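Long-range contact in glycoprotein (Chandipura virus, PDB 5MDM), which probably attaches the virion to host receptors and, at the acidic pH of the endosome, changes shape to fuse the viral and endosomal membranes: residues L300-S312 and N375-H389. Residues are numbered along the deposited sequence; the frame is centred on the assembly and turned at random.
Sequences LSPLDLSYLASKS and NGLLKTAGGYKFPWH
His389 is gripped from two sides by residues of 300-312. His389 NE2 donates to Ser306 OG at 2.7 Å, and the hydroxyl oxygen lies almost exactly in the ring plane. Lys311 reaches the other ring nitrogen: its extended chain runs at about a right angle to the His389 side chain and brings CE and NZ to the ring edge. Lys311 NZ donates to His389 O at 3.0 Å, from above the carbonyl plane, and makes only a weak bond to His389 ND1. The bond to Ser306, with the weak one from Lys311, would limit rotation of the imidazole. His389 CG sits between the backbone N and the carbonyl carbon (chi1 74°), which brings the ring up against Ser306 and Tyr307.

Tyr307 CE1 sits over one face of this imidazole, toward the rim. The ring centroids of Tyr307 and His389 are 4.8 Å apart and the planes meet at 45°, an oblique pair.

Apolar contacts fill in beside these bonds. Leu303 CD1 meets Pro387 CB at 3.8 Å, and Pro387 CG rests on Ser306 CB. Pro302 CG touches Leu378 CD1 at 3.9 Å. The methyl of Ala309 packs on the amide of Asn375, whose polar atoms bond to Tyr319 and Tyr333.

The backbones touch at Asn375 and Gly376. Gly376 CA makes a CA-H...O contact of 3.3 Å with Pro302 O.

The short helix 302-306, begun by a Ser301-Asp304 capping box, sits against the base of the hairpin 378-385. Tyr307 and Leu308 pack on the long helix 270-295, and Lys311 salt-bridges Asp283 there. Leu305 touches Leu326 of strand 325-338 and Ile372 of strand 370-372.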
loop_
_atom_site.group_PDB
_atom_site.type_symbol
_atom_site.label_atom_id
_atom_site.label_comp_id
_atom_site.label_asym_id
_atom_site.label_seq_id
_atom_site.Cartn_x
_atom_site.Cartn_y
_atom_site.Cartn_z
ATOM N N LEU A 300 17.330 10.152 -32.076
ATOM C CA LEU A 300 16.737 10.284 -30.750
ATOM C C LEU A 300 15.225 10.458 -30.791
ATOM O O LEU A 300 14.696 11.220 -31.603
ATOM C CB LEU A 300 17.354 11.462 -30.000
ATOM C CG LEU A 300 18.807 11.335 -29.560
ATOM C CD1 LEU A 300 19.183 12.551 -28.730
ATOM C CD2 LEU A 300 19.018 10.048 -28.778
ATOM N N SER A 301 14.539 9.751 -29.900
ATOM C CA SER A 301 13.103 9.913 -29.734
ATOM C C SER A 301 12.852 10.974 -28.662
ATOM O O SER A 301 13.751 11.279 -27.880
ATOM C CB SER A 301 12.471 8.583 -29.325
ATOM O OG SER A 301 12.728 8.295 -27.965
ATOM N N PRO A 302 11.640 11.557 -28.637
ATOM C CA PRO A 302 11.292 12.514 -27.582
ATOM C C PRO A 302 11.563 11.964 -26.182
ATOM O O PRO A 302 12.010 12.707 -25.308
ATOM C CB PRO A 302 9.791 12.716 -27.788
ATOM C CG PRO A 302 9.601 12.532 -29.248
ATOM C CD PRO A 302 10.586 11.470 -29.665
ATOM N N LEU A 303 11.310 10.673 -25.987
ATOM C CA LEU A 303 11.512 10.033 -24.691
ATOM C C LEU A 303 12.995 10.032 -24.302
ATOM O O LEU A 303 13.367 10.351 -23.154
ATOM C CB LEU A 303 10.958 8.608 -24.725
ATOM C CG LEU A 303 10.894 7.853 -23.398
ATOM C CD1 LEU A 303 10.249 8.709 -22.317
ATOM C CD2 LEU A 303 10.128 6.554 -23.574
ATOM N N ASP A 304 13.833 9.682 -25.275
ATOM C CA ASP A 304 15.281 9.732 -25.109
ATOM C C ASP A 304 15.706 11.130 -24.680
ATOM O O ASP A 304 16.559 11.289 -23.813
ATOM C CB ASP A 304 15.995 9.361 -26.413
ATOM C CG ASP A 304 15.680 7.952 -26.882
ATOM O OD1 ASP A 304 15.426 7.068 -26.028
ATOM O OD2 ASP A 304 15.699 7.728 -28.115
ATOM N N LEU A 305 15.103 12.143 -25.295
ATOM C CA LEU A 305 15.369 13.524 -24.927
ATOM C C LEU A 305 14.948 13.813 -23.486
ATOM O O LEU A 305 15.639 14.520 -22.752
ATOM C CB LEU A 305 14.649 14.466 -25.879
ATOM C CG LEU A 305 15.324 14.601 -27.233
ATOM C CD1 LEU A 305 14.477 15.482 -28.132
ATOM C CD2 LEU A 305 16.723 15.169 -27.053
ATOM N N SER A 306 13.810 13.259 -23.087
ATOM C CA SER A 306 13.280 13.500 -21.757
ATOM C C SER A 306 14.162 12.880 -20.688
ATOM O O SER A 306 14.161 13.328 -19.544
ATOM C CB SER A 306 11.876 12.935 -21.643
ATOM O OG SER A 306 11.899 11.522 -21.716
ATOM N N TYR A 307 14.911 11.845 -21.051
ATOM C CA TYR A 307 15.862 11.268 -20.096
ATOM C C TYR A 307 17.006 12.228 -19.744
ATOM O O TYR A 307 17.786 11.961 -18.832
ATOM C CB TYR A 307 16.403 9.922 -20.591
ATOM C CG TYR A 307 15.348 8.839 -20.628
ATOM C CD1 TYR A 307 14.328 8.814 -19.688
ATOM C CD2 TYR A 307 15.358 7.858 -21.611
ATOM C CE1 TYR A 307 13.355 7.836 -19.716
ATOM C CE2 TYR A 307 14.385 6.875 -21.648
ATOM C CZ TYR A 307 13.387 6.870 -20.697
ATOM O OH TYR A 307 12.414 5.900 -20.721
ATOM N N LEU A 308 17.091 13.346 -20.456
ATOM C CA LEU A 308 18.146 14.329 -20.239
ATOM C C LEU A 308 17.633 15.486 -19.400
ATOM O O LEU A 308 18.410 16.310 -18.918
ATOM C CB LEU A 308 18.656 14.875 -21.574
ATOM C CG LEU A 308 19.212 13.889 -22.600
ATOM C CD1 LEU A 308 19.670 14.630 -23.833
ATOM C CD2 LEU A 308 20.351 13.096 -22.002
ATOM N N ALA A 309 16.317 15.545 -19.242
ATOM C CA ALA A 309 15.668 16.637 -18.523
ATOM C C ALA A 309 16.021 16.652 -17.042
ATOM O O ALA A 309 16.292 15.616 -16.444
ATOM C CB ALA A 309 14.163 16.546 -18.689
ATOM N N SER A 310 16.007 17.838 -16.452
ATOM C CA SER A 310 16.125 17.955 -15.010
ATOM C C SER A 310 14.775 17.620 -14.410
ATOM O O SER A 310 13.741 18.027 -14.939
ATOM C CB SER A 310 16.523 19.375 -14.617
ATOM O OG SER A 310 16.678 19.482 -13.216
ATOM N N LYS A 311 14.777 16.868 -13.314
ATOM C CA LYS A 311 13.526 16.529 -12.650
ATOM C C LYS A 311 13.298 17.379 -11.411
ATOM O O LYS A 311 12.274 17.256 -10.751
ATOM C CB LYS A 311 13.466 15.043 -12.300
ATOM C CG LYS A 311 13.284 14.129 -13.497
ATOM C CD LYS A 311 12.902 12.731 -13.051
ATOM C CE LYS A 311 12.732 11.790 -14.230
ATOM N NZ LYS A 311 12.186 10.476 -13.778
ATOM N N SER A 312 14.254 18.248 -11.106
ATOM C CA SER A 312 14.159 19.129 -9.949
ATOM C C SER A 312 14.505 20.550 -10.375
ATOM O O SER A 312 15.213 20.746 -11.362
ATOM C CB SER A 312 15.131 18.671 -8.868
ATOM O OG SER A 312 16.470 18.850 -9.302
ATOM N N ASN A 375 13.337 18.917 -24.046
ATOM C CA ASN A 375 13.317 17.605 -23.407
ATOM C C ASN A 375 12.186 16.701 -23.884
ATOM O O ASN A 375 11.542 16.020 -23.079
ATOM C CB ASN A 375 13.248 17.759 -21.891
ATOM C CG ASN A 375 14.241 18.773 -21.364
ATOM O OD1 ASN A 375 15.325 18.949 -21.923
ATOM N ND2 ASN A 375 13.873 19.451 -20.281
ATOM N N GLY A 376 11.942 16.710 -25.192
ATOM C CA GLY A 376 10.956 15.832 -25.796
ATOM C C GLY A 376 9.513 16.176 -25.472
ATOM O O GLY A 376 8.658 15.294 -25.374
ATOM N N LEU A 377 9.238 17.461 -25.294
ATOM C CA LEU A 377 7.866 17.912 -25.127
ATOM C C LEU A 377 7.210 17.871 -26.496
ATOM O O LEU A 377 7.711 18.480 -27.442
ATOM C CB LEU A 377 7.833 19.331 -24.560
ATOM C CG LEU A 377 6.450 19.960 -24.380
ATOM C CD1 LEU A 377 5.518 19.012 -23.646
ATOM C CD2 LEU A 377 6.565 21.280 -23.639
ATOM N N LEU A 378 6.101 17.148 -26.614
ATOM C CA LEU A 378 5.476 17.000 -27.927
ATOM C C LEU A 378 4.263 17.893 -28.166
ATOM O O LEU A 378 3.378 17.997 -27.320
ATOM C CB LEU A 378 5.122 15.539 -28.209
ATOM C CG LEU A 378 6.241 14.741 -28.879
ATOM C CD1 LEU A 378 5.756 13.354 -29.252
ATOM C CD2 LEU A 378 6.772 15.478 -30.106
ATOM N N LYS A 379 4.241 18.539 -29.329
ATOM C CA LYS A 379 3.066 19.265 -29.796
ATOM C C LYS A 379 2.389 18.426 -30.866
ATOM O O LYS A 379 2.873 18.347 -31.994
ATOM C CB LYS A 379 3.459 20.629 -30.370
ATOM C CG LYS A 379 2.300 21.416 -30.961
ATOM C CD LYS A 379 2.759 22.775 -31.461
ATOM C CE LYS A 379 1.599 23.589 -32.015
ATOM N NZ LYS A 379 2.065 24.841 -32.680
ATOM N N THR A 380 1.282 17.785 -30.505
ATOM C CA THR A 380 0.601 16.875 -31.421
ATOM C C THR A 380 -0.871 17.233 -31.607
ATOM O O THR A 380 -1.389 18.130 -30.941
ATOM C CB THR A 380 0.698 15.420 -30.935
ATOM O OG1 THR A 380 0.045 15.296 -29.665
ATOM C CG2 THR A 380 2.150 15.005 -30.795
ATOM N N ALA A 381 -1.535 16.526 -32.518
ATOM C CA ALA A 381 -2.958 16.733 -32.767
ATOM C C ALA A 381 -3.791 16.351 -31.543
ATOM O O ALA A 381 -4.826 16.962 -31.263
ATOM C CB ALA A 381 -3.401 15.938 -33.981
ATOM N N GLY A 382 -3.325 15.342 -30.812
ATOM C CA GLY A 382 -3.994 14.896 -29.602
ATOM C C GLY A 382 -3.699 15.781 -28.406
ATOM O O GLY A 382 -4.146 15.506 -27.293
ATOM N N GLY A 383 -2.938 16.847 -28.638
ATOM C CA GLY A 383 -2.604 17.795 -27.593
ATOM C C GLY A 383 -1.110 17.936 -27.357
ATOM O O GLY A 383 -0.297 17.673 -28.244
ATOM N N TYR A 384 -0.754 18.363 -26.150
ATOM C CA TYR A 384 0.643 18.497 -25.766
ATOM C C TYR A 384 1.017 17.384 -24.798
ATOM O O TYR A 384 0.367 17.203 -23.769
ATOM C CB TYR A 384 0.896 19.869 -25.142
ATOM C CG TYR A 384 0.643 21.012 -26.097
ATOM C CD1 TYR A 384 -0.607 21.613 -26.180
ATOM C CD2 TYR A 384 1.652 21.486 -26.923
ATOM C CE1 TYR A 384 -0.842 22.656 -27.059
ATOM C CE2 TYR A 384 1.429 22.529 -27.802
ATOM C CZ TYR A 384 0.180 23.113 -27.868
ATOM O OH TYR A 384 -0.043 24.153 -28.746
ATOM N N LYS A 385 2.065 16.638 -25.137
ATOM C CA LYS A 385 2.433 15.443 -24.381
ATOM C C LYS A 385 3.779 15.540 -23.656
ATOM O O LYS A 385 4.817 15.872 -24.255
ATOM C CB LYS A 385 2.418 14.209 -25.289
ATOM C CG LYS A 385 1.088 13.966 -25.992
ATOM C CD LYS A 385 1.112 12.669 -26.794
ATOM C CE LYS A 385 -0.230 12.389 -27.464
ATOM N NZ LYS A 385 -0.563 13.391 -28.517
ATOM N N PHE A 386 3.729 15.257 -22.356
ATOM C CA PHE A 386 4.914 15.049 -21.535
ATOM C C PHE A 386 5.063 13.552 -21.325
ATOM O O PHE A 386 4.066 12.838 -21.203
ATOM C CB PHE A 386 4.756 15.711 -20.160
ATOM C CG PHE A 386 4.897 17.208 -20.173
ATOM C CD1 PHE A 386 6.150 17.801 -20.172
ATOM C CD2 PHE A 386 3.774 18.025 -20.160
ATOM C CE1 PHE A 386 6.283 19.181 -20.174
ATOM C CE2 PHE A 386 3.901 19.404 -20.163
ATOM C CZ PHE A 386 5.158 19.981 -20.171
ATOM N N PRO A 387 6.310 13.067 -21.278
ATOM C CA PRO A 387 6.570 11.681 -20.881
ATOM C C PRO A 387 6.257 11.520 -19.399
ATOM O O PRO A 387 6.629 12.379 -18.600
ATOM C CB PRO A 387 8.067 11.534 -21.121
ATOM C CG PRO A 387 8.591 12.911 -20.984
ATOM C CD PRO A 387 7.552 13.799 -21.568
ATOM N N TRP A 388 5.588 10.434 -19.035
ATOM C CA TRP A 388 5.061 10.279 -17.686
ATOM C C TRP A 388 6.109 10.364 -16.581
ATOM O O TRP A 388 5.792 10.700 -15.439
ATOM C CB TRP A 388 4.291 8.964 -17.563
ATOM C CG TRP A 388 3.643 8.798 -16.229
ATOM C CD1 TRP A 388 3.911 7.840 -15.297
ATOM C CD2 TRP A 388 2.630 9.635 -15.666
ATOM N NE1 TRP A 388 3.118 8.022 -14.192
ATOM C CE2 TRP A 388 2.322 9.119 -14.391
ATOM C CE3 TRP A 388 1.945 10.770 -16.120
ATOM C CZ2 TRP A 388 1.364 9.698 -13.564
ATOM C CZ3 TRP A 388 0.994 11.342 -15.299
ATOM C CH2 TRP A 388 0.715 10.809 -14.036
ATOM N N HIS A 389 7.358 10.068 -16.915
ATOM C CA HIS A 389 8.398 9.986 -15.896
ATOM C C HIS A 389 8.872 11.354 -15.432
ATOM O O HIS A 389 9.461 11.470 -14.360
ATOM C CB HIS A 389 9.578 9.155 -16.388
ATOM C CG HIS A 389 10.432 9.848 -17.400
ATOM N ND1 HIS A 389 11.594 10.510 -17.064
ATOM C CD2 HIS A 389 10.305 9.972 -18.743
ATOM C CE1 HIS A 389 12.142 11.015 -18.154
ATOM N NE2 HIS A 389 11.379 10.705 -19.186
#